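Local coordinates for protein inositol-3-phosphate synthase (Caenorhabditis elegans, PDB 1VKO) that belongs to the inositol-3-phosphate synthase family and holds nicotinamide-adenine-dinucleotide in a Rossmann-type nucleotide-binding domain, at residues C242-W247 against H295-S300; A288-G293 against H316-G321; I453-A458 against S474-L479; V82-N87 against I191-S196. One frame throughout, in Å; residues are numbered along the deposited sequence.

Contact 1. Residues C242-W247 against H295-S300; sequences CVIVLW and HYINGS. With NAD (nicotinamide-adenine-dinucleotide), chain G.
Two adjoining parallel strands of the Rossmann sheet, 242-247 and 295-298, pair Ile244 with His295 and continue in step to Trp247 with Asn298. Val245 uses both backbone groups: its N donates to His295 O (2.7 Å), and its O accepts from Ile297 N. On one face, Leu246 CD1 meets the branched CB of Ile297 at 3.7 Å, while Cys242 SG lies in the plane of the His295 ring, at its edge beside CD2. On the other face Tyr296, with CG anti to its N (chi1 -172°), turns the CD1 edge of its ring to Val245 CG1, 3.3 Å away, and passes its OH beside Trp247 CB. At the strand end Asn298 OD1 takes the Ser300 N-H in an Asx turn, while Asn298 ND2 bonds to Gln302 O. Small Ser300 then fits its OG in plane at the Trp247 indole edge, 3.1 Å from CD1, and hydrogen-bonds NAD O3D at 3.0 Å. Strand 77-82 flanks 242-247, and 320-321 flanks 295-298. Helix 281-291 covers the Val245 and Tyr296 face, whereas helix 440-458 packs on His295 and Ile297.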
# COMPACT_ATOMS: atom_id res chain seq x y z
N CYS A 242 7.28 11.84 -45.16
CA CYS A 242 8.02 11.29 -44.01
C CYS A 242 7.48 9.92 -43.65
O CYS A 242 6.28 9.76 -43.41
CB CYS A 242 7.92 12.19 -42.77
SG CYS A 242 9.03 11.75 -41.41
N VAL A 243 8.36 8.92 -43.64
CA VAL A 243 7.94 7.56 -43.30
C VAL A 243 8.71 7.19 -42.04
O VAL A 243 9.94 7.32 -42.00
CB VAL A 243 8.29 6.56 -44.43
CG1 VAL A 243 7.94 5.15 -44.04
CG2 VAL A 243 7.55 6.91 -45.69
N ILE A 244 7.97 6.75 -41.03
CA ILE A 244 8.57 6.29 -39.79
C ILE A 244 8.11 4.85 -39.58
O ILE A 244 6.92 4.54 -39.74
CB ILE A 244 8.14 7.16 -38.58
CG1 ILE A 244 8.56 8.60 -38.79
CG2 ILE A 244 8.75 6.62 -37.24
CD1 ILE A 244 7.57 9.61 -38.11
N VAL A 245 9.08 3.99 -39.25
CA VAL A 245 8.82 2.63 -38.88
C VAL A 245 9.08 2.45 -37.39
O VAL A 245 10.09 2.94 -36.85
CB VAL A 245 9.70 1.67 -39.66
CG1 VAL A 245 9.67 0.22 -38.99
CG2 VAL A 245 9.27 1.66 -41.12
N LEU A 246 8.18 1.75 -36.71
CA LEU A 246 8.27 1.66 -35.26
C LEU A 246 7.91 0.26 -34.79
O LEU A 246 6.85 -0.30 -35.16
CB LEU A 246 7.37 2.72 -34.59
CG LEU A 246 7.39 2.84 -33.08
CD1 LEU A 246 7.17 4.32 -32.60
CD2 LEU A 246 6.35 1.88 -32.46
N TRP A 247 8.80 -0.30 -33.98
CA TRP A 247 8.63 -1.62 -33.43
C TRP A 247 7.83 -1.60 -32.12
O TRP A 247 8.28 -1.07 -31.07
CB TRP A 247 10.01 -2.25 -33.19
CG TRP A 247 9.91 -3.64 -32.66
CD1 TRP A 247 9.60 -4.02 -31.38
CD2 TRP A 247 10.07 -4.85 -33.41
NE1 TRP A 247 9.57 -5.39 -31.28
CE2 TRP A 247 9.85 -5.93 -32.51
CE3 TRP A 247 10.38 -5.14 -34.75
CZ2 TRP A 247 9.95 -7.27 -32.91
CZ3 TRP A 247 10.42 -6.47 -35.16
CH2 TRP A 247 10.24 -7.52 -34.23
N HIS A 295 12.63 6.40 -41.02
CA HIS A 295 13.31 6.43 -39.74
C HIS A 295 12.80 5.23 -38.95
O HIS A 295 11.72 4.69 -39.23
CB HIS A 295 13.02 7.73 -38.97
CG HIS A 295 13.16 8.97 -39.81
ND1 HIS A 295 14.38 9.49 -40.17
CD2 HIS A 295 12.23 9.79 -40.34
CE1 HIS A 295 14.19 10.56 -40.92
NE2 HIS A 295 12.90 10.78 -41.02
N TYR A 296 13.57 4.83 -37.96
CA TYR A 296 13.24 3.63 -37.24
C TYR A 296 13.31 3.82 -35.72
O TYR A 296 14.38 4.22 -35.17
CB TYR A 296 14.14 2.47 -37.70
CG TYR A 296 13.70 1.15 -37.10
CD1 TYR A 296 12.66 0.40 -37.66
CD2 TYR A 296 14.29 0.68 -35.96
CE1 TYR A 296 12.26 -0.80 -37.08
CE2 TYR A 296 13.88 -0.48 -35.36
CZ TYR A 296 12.91 -1.24 -35.92
OH TYR A 296 12.55 -2.44 -35.27
N ILE A 297 12.16 3.55 -35.07
CA ILE A 297 12.02 3.55 -33.59
C ILE A 297 11.79 2.17 -32.98
O ILE A 297 10.89 1.42 -33.42
CB ILE A 297 10.85 4.48 -33.11
CG1 ILE A 297 10.85 5.84 -33.84
CG2 ILE A 297 10.85 4.63 -31.55
CD1 ILE A 297 12.11 6.64 -33.69
N ASN A 298 12.59 1.84 -31.97
CA ASN A 298 12.52 0.59 -31.22
C ASN A 298 11.85 0.80 -29.85
O ASN A 298 12.47 1.36 -28.94
CB ASN A 298 13.93 0.02 -31.00
CG ASN A 298 13.93 -1.25 -30.09
OD1 ASN A 298 12.96 -2.01 -30.05
ND2 ASN A 298 15.03 -1.48 -29.38
N GLY A 299 10.60 0.32 -29.73
CA GLY A 299 9.76 0.47 -28.57
C GLY A 299 9.94 -0.66 -27.56
O GLY A 299 9.34 -0.64 -26.47
N SER A 300 10.78 -1.63 -27.92
CA SER A 300 10.98 -2.82 -27.10
C SER A 300 12.42 -2.89 -26.56
O SER A 300 13.29 -2.10 -26.95
CB SER A 300 10.64 -4.08 -27.88
OG SER A 300 9.28 -4.10 -28.26
PA NAD G . 1.07 -7.44 -27.76
O1A NAD G . 1.29 -8.87 -27.69
O2A NAD G . -0.36 -7.17 -27.52
O5B NAD G . 1.59 -6.96 -29.18
C5B NAD G . 2.53 -7.71 -29.88
C4B NAD G . 1.99 -7.92 -31.29
O4B NAD G . 3.09 -8.05 -32.16
C3B NAD G . 1.18 -9.17 -31.41
O3B NAD G . 0.16 -8.84 -32.34
C2B NAD G . 2.07 -10.17 -32.11
O2B NAD G . 1.22 -10.80 -33.07
C1B NAD G . 3.04 -9.26 -32.86
N9A NAD G . 4.38 -9.77 -33.24
C8A NAD G . 5.23 -10.59 -32.57
N7A NAD G . 6.33 -10.78 -33.34
C5A NAD G . 6.22 -10.10 -34.50
C6A NAD G . 7.03 -9.98 -35.64
N6A NAD G . 8.19 -10.63 -35.81
N1A NAD G . 6.58 -9.20 -36.68
C2A NAD G . 5.36 -8.59 -36.62
N3A NAD G . 4.58 -8.76 -35.52
C4A NAD G . 4.98 -9.49 -34.46
O3 NAD G . 2.02 -6.62 -26.73
PN NAD G . 1.82 -5.05 -26.54
O1N NAD G . 1.20 -4.54 -27.79
O2N NAD G . 1.14 -4.85 -25.26
O5D NAD G . 3.31 -4.41 -26.56
C5D NAD G . 4.25 -4.78 -27.56
C4D NAD G . 5.72 -4.53 -27.17
O4D NAD G . 5.87 -3.24 -26.61
C3D NAD G . 6.27 -5.51 -26.13
O3D NAD G . 7.58 -5.85 -26.48
C2D NAD G . 6.40 -4.67 -24.89
O2D NAD G . 7.46 -5.05 -24.01
C1D NAD G . 6.71 -3.33 -25.48
N1N NAD G . 6.45 -2.36 -24.42
C2N NAD G . 5.19 -2.23 -23.91
C3N NAD G . 4.98 -1.34 -22.88
C7N NAD G . 3.57 -0.96 -22.63
O7N NAD G . 2.61 -1.66 -23.41
N7N NAD G . 3.28 -0.00 -21.75
C4N NAD G . 6.03 -0.55 -22.37
C5N NAD G . 7.30 -0.71 -22.89
C6N NAD G . 7.51 -1.64 -23.92

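Contact 2. Residues A288-G293 against H316-G321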
# COMPACT_ATOMS: atom_id res chain seq x y z
N ALA A 288 15.51 -2.54 -43.54
CA ALA A 288 14.57 -2.19 -44.60
C ALA A 288 14.13 -0.72 -44.54
O ALA A 288 13.80 -0.11 -45.57
CB ALA A 288 13.39 -3.08 -44.55
N SER A 289 14.13 -0.17 -43.33
CA SER A 289 13.64 1.18 -43.03
C SER A 289 14.68 2.16 -43.51
O SER A 289 14.38 3.06 -44.29
CB SER A 289 13.39 1.37 -41.52
OG SER A 289 12.53 0.36 -41.03
N ILE A 290 15.91 1.95 -43.03
CA ILE A 290 17.00 2.84 -43.34
C ILE A 290 17.24 2.86 -44.83
O ILE A 290 17.27 3.93 -45.43
CB ILE A 290 18.29 2.43 -42.59
CG1 ILE A 290 18.10 2.62 -41.10
CG2 ILE A 290 19.45 3.26 -43.10
CD1 ILE A 290 19.04 1.75 -40.26
N LEU A 291 17.38 1.68 -45.44
CA LEU A 291 17.63 1.60 -46.89
C LEU A 291 16.58 2.31 -47.73
O LEU A 291 16.89 2.78 -48.81
CB LEU A 291 17.86 0.14 -47.35
CG LEU A 291 19.11 -0.45 -46.69
CD1 LEU A 291 19.11 -1.89 -46.89
CD2 LEU A 291 20.35 0.13 -47.28
N GLU A 292 15.36 2.41 -47.20
CA GLU A 292 14.27 3.17 -47.85
C GLU A 292 14.07 4.60 -47.36
O GLU A 292 13.05 5.23 -47.68
CB GLU A 292 12.96 2.41 -47.67
CG GLU A 292 12.94 1.07 -48.38
CD GLU A 292 13.11 1.22 -49.88
OE1 GLU A 292 12.78 2.31 -50.39
OE2 GLU A 292 13.58 0.25 -50.53
N GLY A 293 15.01 5.13 -46.59
CA GLY A 293 14.88 6.51 -46.12
C GLY A 293 13.81 6.77 -45.06
O GLY A 293 13.54 7.94 -44.72
N HIS A 316 23.10 6.70 -44.14
CA HIS A 316 21.93 6.88 -45.00
C HIS A 316 21.08 8.11 -44.66
O HIS A 316 20.06 8.36 -45.30
CB HIS A 316 21.09 5.60 -45.08
CG HIS A 316 21.56 4.65 -46.13
ND1 HIS A 316 22.61 3.78 -45.94
CD2 HIS A 316 21.12 4.43 -47.39
CE1 HIS A 316 22.81 3.07 -47.03
NE2 HIS A 316 21.92 3.44 -47.93
N LYS A 317 21.54 8.87 -43.67
CA LYS A 317 20.93 10.14 -43.28
C LYS A 317 19.49 10.00 -42.76
O LYS A 317 18.58 10.77 -43.10
CB LYS A 317 21.05 11.18 -44.40
CG LYS A 317 22.29 12.09 -44.30
CD LYS A 317 23.62 11.32 -44.35
CE LYS A 317 24.73 12.20 -44.96
N VAL A 318 19.33 9.02 -41.87
CA VAL A 318 18.05 8.67 -41.26
C VAL A 318 18.21 8.64 -39.73
O VAL A 318 19.33 8.47 -39.21
CB VAL A 318 17.60 7.34 -41.90
CG1 VAL A 318 17.49 6.22 -40.89
CG2 VAL A 318 16.36 7.54 -42.79
N PHE A 319 17.12 8.85 -38.99
CA PHE A 319 17.20 8.84 -37.51
C PHE A 319 16.79 7.51 -36.96
O PHE A 319 15.85 6.89 -37.47
CB PHE A 319 16.29 9.89 -36.85
CG PHE A 319 16.73 11.32 -37.07
CD1 PHE A 319 17.91 11.80 -36.51
CD2 PHE A 319 15.93 12.19 -37.79
CE1 PHE A 319 18.30 13.12 -36.71
CE2 PHE A 319 16.32 13.51 -38.00
CZ PHE A 319 17.49 13.98 -37.46
N VAL A 320 17.50 7.08 -35.90
CA VAL A 320 17.11 5.91 -35.14
C VAL A 320 16.71 6.31 -33.72
O VAL A 320 17.10 7.39 -33.27
CB VAL A 320 18.13 4.73 -35.21
CG1 VAL A 320 18.23 4.25 -36.62
CG2 VAL A 320 19.55 5.08 -34.65
N GLY A 321 15.92 5.47 -33.04
CA GLY A 321 15.52 5.73 -31.64
C GLY A 321 15.22 4.46 -30.83
O GLY A 321 14.89 3.43 -31.39
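Ile290, near the end of helix 281-291, spreads its branches over three residues of the segment 316-321. From CB, the CG2 methyl is the branch anti to the backbone N (CG1 having chi1 -66°), and it meets His316 CB at 3.5 Å, the two side chains crossing at about a right angle. The other branch leaves through CG1, which lies 3.7 Å from Val318 CG1, and finishes in CD1, a looser neighbour of Val320 CG1 at 4.5 Å. A branched aliphatic residue suits this place because it can fill two directions at once. The same side chain also touches Leu309, Leu312 and Ala313, which ties helix 281-291 to helix 307-316. These are consecutive helices of the Rossmann domain: one leads into strand 295-298, and the other makes the beta-alpha-beta crossover from that strand to 320-321. Both end in a Schellman motif, with Gly293 and Lys317 as the residues of positive phi. In the first, Gly293 N bonds back to Ile290 O at 2.8 Å; glycine takes such backbone angles readily. The turn presents Gly293 O to Val318 CG2, 3.4 Å away. Farther out, Leu291 reaches with its CD2 to the imidazole of His316, 3.7 Å from NE2. The other ring nitrogen, ND1, has a weak hydrogen bond to Leu312 O, one turn back in its own helix. Leu291 also packs on Arg228 of helix 220-238, on the far side of this contact from strand 320-321.

Contact 3. Residues I453-A458 against S474-L479; sequences ILTELA and SVLSIL
Thr455 OG1 is hydrogen-bonded to Leu451 O, one turn back in helix 440-458, and rests 3.9 Å from Leu479 CD1. The torsion chi1 of -65° sets OG1 beside the backbone N, where it can bend back to that carbonyl; the polar atom of a buried threonine is thereby satisfied within its own helix and can tolerate a methyl next to it. The CG2 methyl, anti to the backbone N, is left to pack on His295. Leu479 crosses Thr455 at about a right angle and sends its other methyl, CD2, to Leu454 CB at 3.5 Å. The two leucine side chains run alongside, pointing opposite ways, with CD2 of Leu479 also 4.1 Å from Leu454 CD1. One turn further along the helix, Ala458 offers only a CB, and Leu476 CD1 comes up to it at 3.5 Å; with nothing beyond CB, alanine lets the leucine methyl come close to the helix. Leu476 has CG in the crowded position between the backbone N and the carbonyl carbon (chi1 90°). It stands at the centre of an inverse gamma turn, whose bond from Ser477 N to Val475 O is weak. Backbone bonds from Ser474 and Leu476 to Val320 fix this chain beside strand 320-321. Past the turn, Ser477 and Ile478 pack on Phe526 of the second subunit. The arrangement is an apolar seam between the last turns of a helix and a loop that enters a 3-10 segment, closing over Ile297 on one face of the Rossmann sheet.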
# COMPACT_ATOMS: atom_id res chain seq x y z
N ILE A 453 6.10 11.78 -33.58
CA ILE A 453 5.84 13.19 -33.82
C ILE A 453 7.13 13.99 -33.63
O ILE A 453 7.46 14.87 -34.43
CB ILE A 453 4.63 13.66 -32.98
CG1 ILE A 453 3.33 13.18 -33.64
CG2 ILE A 453 4.61 15.19 -32.79
CD1 ILE A 453 2.08 13.41 -32.83
N LEU A 454 7.88 13.66 -32.61
CA LEU A 454 9.15 14.33 -32.40
C LEU A 454 10.16 13.97 -33.48
O LEU A 454 11.06 14.76 -33.78
CB LEU A 454 9.69 13.99 -31.01
CG LEU A 454 8.81 14.56 -29.93
CD1 LEU A 454 9.08 13.88 -28.63
CD2 LEU A 454 8.90 16.11 -29.81
N THR A 455 10.02 12.77 -34.08
CA THR A 455 10.91 12.36 -35.17
C THR A 455 10.70 13.20 -36.44
O THR A 455 11.66 13.71 -37.00
CB THR A 455 10.77 10.88 -35.49
OG1 THR A 455 11.20 10.11 -34.36
CG2 THR A 455 11.76 10.48 -36.59
N GLU A 456 9.44 13.34 -36.86
CA GLU A 456 9.11 14.16 -38.03
C GLU A 456 9.55 15.60 -37.81
O GLU A 456 10.00 16.26 -38.75
CB GLU A 456 7.61 14.12 -38.32
CG GLU A 456 7.22 14.63 -39.70
CD GLU A 456 7.27 16.14 -39.81
OE1 GLU A 456 6.81 16.82 -38.87
OE2 GLU A 456 7.75 16.66 -40.86
N LEU A 457 9.42 16.08 -36.58
CA LEU A 457 9.85 17.42 -36.24
C LEU A 457 11.36 17.50 -36.39
O LEU A 457 11.87 18.41 -37.05
CB LEU A 457 9.42 17.84 -34.83
CG LEU A 457 10.21 19.04 -34.26
CD1 LEU A 457 9.95 20.34 -35.06
CD2 LEU A 457 9.99 19.24 -32.79
N ALA A 458 12.09 16.55 -35.81
CA ALA A 458 13.54 16.58 -35.94
C ALA A 458 13.97 16.51 -37.43
O ALA A 458 15.02 17.06 -37.82
CB ALA A 458 14.18 15.48 -35.11
N SER A 474 22.08 11.11 -36.17
CA SER A 474 21.08 10.06 -36.46
C SER A 474 20.42 9.45 -35.24
O SER A 474 19.24 9.11 -35.29
CB SER A 474 21.68 8.91 -37.28
OG SER A 474 22.28 9.37 -38.47
N VAL A 475 21.19 9.26 -34.17
CA VAL A 475 20.68 8.59 -32.97
C VAL A 475 20.02 9.65 -32.16
O VAL A 475 20.70 10.37 -31.41
CB VAL A 475 21.79 7.98 -32.07
CG1 VAL A 475 21.16 7.31 -30.83
CG2 VAL A 475 22.61 6.97 -32.82
N LEU A 476 18.70 9.78 -32.31
CA LEU A 476 18.09 10.95 -31.73
C LEU A 476 17.65 10.81 -30.31
O LEU A 476 16.51 10.43 -30.00
CB LEU A 476 17.12 11.70 -32.68
CG LEU A 476 15.63 11.44 -32.83
CD1 LEU A 476 15.11 12.30 -33.93
CD2 LEU A 476 15.45 10.03 -33.16
N SER A 477 18.61 11.12 -29.44
CA SER A 477 18.50 10.99 -28.01
C SER A 477 17.48 11.91 -27.35
O SER A 477 17.04 11.62 -26.26
CB SER A 477 19.88 11.14 -27.34
OG SER A 477 20.60 12.27 -27.83
N ILE A 478 17.08 13.00 -28.00
CA ILE A 478 16.01 13.85 -27.46
C ILE A 478 14.70 13.10 -27.23
O ILE A 478 13.78 13.65 -26.60
CB ILE A 478 15.71 15.10 -28.36
CG1 ILE A 478 15.31 14.70 -29.80
CG2 ILE A 478 16.85 16.09 -28.34
CD1 ILE A 478 14.57 15.80 -30.50
N LEU A 479 14.62 11.87 -27.74
CA LEU A 479 13.44 11.01 -27.56
C LEU A 479 13.45 10.26 -26.22
O LEU A 479 12.52 9.52 -25.89
CB LEU A 479 13.35 9.98 -28.70
CG LEU A 479 13.19 10.47 -30.14
CD1 LEU A 479 12.97 9.26 -31.03
CD2 LEU A 479 12.02 11.45 -30.22

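Contact 4. Residues V82-N87 against I191-S196. With NAD (nicotinamide-adenine-dinucleotide), chain G.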
# COMPACT_ATOMS: atom_id res chain seq x y z
N VAL A 82 5.40 -2.32 -36.46
CA VAL A 82 5.59 -3.76 -36.37
C VAL A 82 4.90 -4.23 -35.12
O VAL A 82 5.11 -3.67 -34.02
CB VAL A 82 7.06 -4.16 -36.41
CG1 VAL A 82 7.18 -5.65 -36.66
CG2 VAL A 82 7.79 -3.35 -37.49
N GLY A 83 4.05 -5.23 -35.29
CA GLY A 83 3.11 -5.60 -34.24
C GLY A 83 1.87 -4.71 -34.35
O GLY A 83 1.33 -4.28 -33.36
N LEU A 84 1.41 -4.44 -35.57
CA LEU A 84 0.26 -3.54 -35.78
C LEU A 84 -1.01 -4.05 -35.14
O LEU A 84 -1.88 -3.26 -34.76
CB LEU A 84 -0.01 -3.30 -37.27
CG LEU A 84 -1.25 -2.49 -37.70
CD1 LEU A 84 -1.11 -1.01 -37.33
CD2 LEU A 84 -1.57 -2.61 -39.20
N GLY A 85 -1.11 -5.37 -34.99
CA GLY A 85 -2.32 -6.00 -34.45
C GLY A 85 -2.30 -6.25 -32.97
O GLY A 85 -3.21 -6.87 -32.44
N GLY A 86 -1.27 -5.76 -32.28
CA GLY A 86 -1.12 -5.99 -30.82
C GLY A 86 -2.01 -5.10 -29.98
O GLY A 86 -2.88 -4.40 -30.52
N ASN A 87 -1.80 -5.12 -28.65
CA ASN A 87 -2.52 -4.20 -27.78
C ASN A 87 -2.20 -2.75 -28.11
O ASN A 87 -3.11 -1.97 -28.36
CB ASN A 87 -2.26 -4.46 -26.28
CG ASN A 87 -2.98 -5.68 -25.76
OD1 ASN A 87 -3.23 -6.63 -26.51
ND2 ASN A 87 -3.28 -5.68 -24.47
N ILE A 191 -9.06 -3.28 -41.60
CA ILE A 191 -7.60 -3.28 -41.53
C ILE A 191 -7.03 -4.63 -41.11
O ILE A 191 -7.26 -5.10 -40.01
CB ILE A 191 -7.05 -2.14 -40.66
CG1 ILE A 191 -7.80 -0.83 -40.92
CG2 ILE A 191 -5.56 -1.94 -40.93
CD1 ILE A 191 -7.48 0.26 -39.88
N VAL A 192 -6.34 -5.27 -42.02
CA VAL A 192 -5.67 -6.53 -41.75
C VAL A 192 -4.19 -6.28 -41.99
O VAL A 192 -3.82 -5.88 -43.09
CB VAL A 192 -6.17 -7.65 -42.67
CG1 VAL A 192 -5.30 -8.90 -42.51
CG2 VAL A 192 -7.63 -7.99 -42.35
N PRO A 193 -3.35 -6.49 -40.98
CA PRO A 193 -1.91 -6.20 -41.11
C PRO A 193 -1.25 -7.05 -42.17
O PRO A 193 -1.67 -8.18 -42.41
CB PRO A 193 -1.36 -6.61 -39.74
CG PRO A 193 -2.53 -6.50 -38.82
CD PRO A 193 -3.68 -7.00 -39.63
N LEU A 194 -0.21 -6.50 -42.80
CA LEU A 194 0.64 -7.25 -43.74
C LEU A 194 1.34 -8.42 -43.02
O LEU A 194 1.52 -8.38 -41.82
CB LEU A 194 1.64 -6.31 -44.42
CG LEU A 194 1.08 -5.00 -45.04
CD1 LEU A 194 2.19 -4.07 -45.45
CD2 LEU A 194 0.20 -5.28 -46.21
N PRO A 195 1.67 -9.48 -43.74
CA PRO A 195 2.45 -10.57 -43.13
C PRO A 195 3.85 -10.13 -42.77
O PRO A 195 4.39 -9.21 -43.40
CB PRO A 195 2.45 -11.67 -44.20
CG PRO A 195 2.03 -11.02 -45.45
CD PRO A 195 1.25 -9.77 -45.12
N SER A 196 4.40 -10.71 -41.72
CA SER A 196 5.70 -10.28 -41.23
C SER A 196 6.73 -11.38 -41.27
O SER A 196 6.43 -12.52 -41.63
CB SER A 196 5.59 -9.76 -39.79
OG SER A 196 6.53 -8.72 -39.59
PA NAD G . 1.07 -7.44 -27.76
O1A NAD G . 1.29 -8.87 -27.69
O2A NAD G . -0.36 -7.17 -27.52
O5B NAD G . 1.59 -6.96 -29.18
C5B NAD G . 2.53 -7.71 -29.88
C4B NAD G . 1.99 -7.92 -31.29
O4B NAD G . 3.09 -8.05 -32.16
C3B NAD G . 1.18 -9.17 -31.41
O3B NAD G . 0.16 -8.84 -32.34
C2B NAD G . 2.07 -10.17 -32.11
O2B NAD G . 1.22 -10.80 -33.07
C1B NAD G . 3.04 -9.26 -32.86
N9A NAD G . 4.38 -9.77 -33.24
C8A NAD G . 5.23 -10.59 -32.57
N7A NAD G . 6.33 -10.78 -33.34
C5A NAD G . 6.22 -10.10 -34.50
C6A NAD G . 7.03 -9.98 -35.64
N6A NAD G . 8.19 -10.63 -35.81
N1A NAD G . 6.58 -9.20 -36.68
C2A NAD G . 5.36 -8.59 -36.62
N3A NAD G . 4.58 -8.76 -35.52
C4A NAD G . 4.98 -9.49 -34.46
O3 NAD G . 2.02 -6.62 -26.73
PN NAD G . 1.82 -5.05 -26.54
O1N NAD G . 1.20 -4.54 -27.79
O2N NAD G . 1.14 -4.85 -25.26
O5D NAD G . 3.31 -4.41 -26.56
C5D NAD G . 4.25 -4.78 -27.56
C4D NAD G . 5.72 -4.53 -27.17
O4D NAD G . 5.87 -3.24 -26.61
C3D NAD G . 6.27 -5.51 -26.13
O3D NAD G . 7.58 -5.85 -26.48
C2D NAD G . 6.40 -4.67 -24.89
O2D NAD G . 7.46 -5.05 -24.01
C1D NAD G . 6.71 -3.33 -25.48
N1N NAD G . 6.45 -2.36 -24.42
C2N NAD G . 5.19 -2.23 -23.91
C3N NAD G . 4.98 -1.34 -22.88
C7N NAD G . 3.57 -0.96 -22.63
O7N NAD G . 2.61 -1.66 -23.41
N7N NAD G . 3.28 -0.00 -21.75
C4N NAD G . 6.03 -0.55 -22.37
C5N NAD G . 7.30 -0.71 -22.89
C6N NAD G . 7.51 -1.64 -23.92
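Val82 and Ser196 approach each other beside the adenine of NAD, with Val82 CG1 4.3 Å from Ser196 OG. The valine, its CG1 anti to the backbone N, packs that methyl 3.5 Å from NAD C2A, while the serine hydroxyl donates to NAD N1A at 2.9 Å. A small polar residue can thus read the base edge, and an aliphatic one gives it an apolar neighbour. At the other end of the dinucleotide-binding turn, Asn87 N donates to NAD O2A (2.7 Å, N-H...O angle 166°), a nearly straight bond from the first turn of helix 87-100. Between them Gly83 and Gly86 bring their CA atoms close to NAD O4B and O5B; the lack of a side chain at both lets the NAD atoms come this near, and Gly83 also has positive phi. This is the glycine-rich loop of the Rossmann fold, linking strand 77-82 to helix 87-100, with a phosphate at the helix N terminus and Gly86 as N-cap. A type I turn from Gly83 to Gly86 shapes it, closed by Gly86 N to Gly83 O. Behind the loop, Leu84 points toward 191-196 and rests its CD2 against CB and CG of Pro193, about 4.0 Å from each; Ile191 CG2 is a more distant neighbour. The proline ring offers Leu84 an apolar edge, held in a fixed place by the ring closure. Outside these segments, Asp160 bonds Gly85 N and NAD, and Arg172 holds Gly85 O. Val93 of helix 87-100 packs on both Leu84 and Ile191, with Phe97 beyond it on Ile191.

Along the chain, contact 4 comes first: the loop after strand 77-82 is joined to 191-196 across 103 intervening residues, closing before contact 1 opens at 242-247. Contacts 1 and 2 cross, because 288-293 falls between 242-247 and 295-300, while 316-321 lies after both; strand pairing and helix packing are thus interleaved, and Tyr296 and Asn298 bond to Gly321 in the next strand. Contact 3 closes a short loop in series after them. It lays helix 440-458 over contact 1 and pairs 474-476 with Val320 of contact 2. Contact 4 reaches contact 1 through Val82 and Leu246, and both touch NAD. No contact nests inside another.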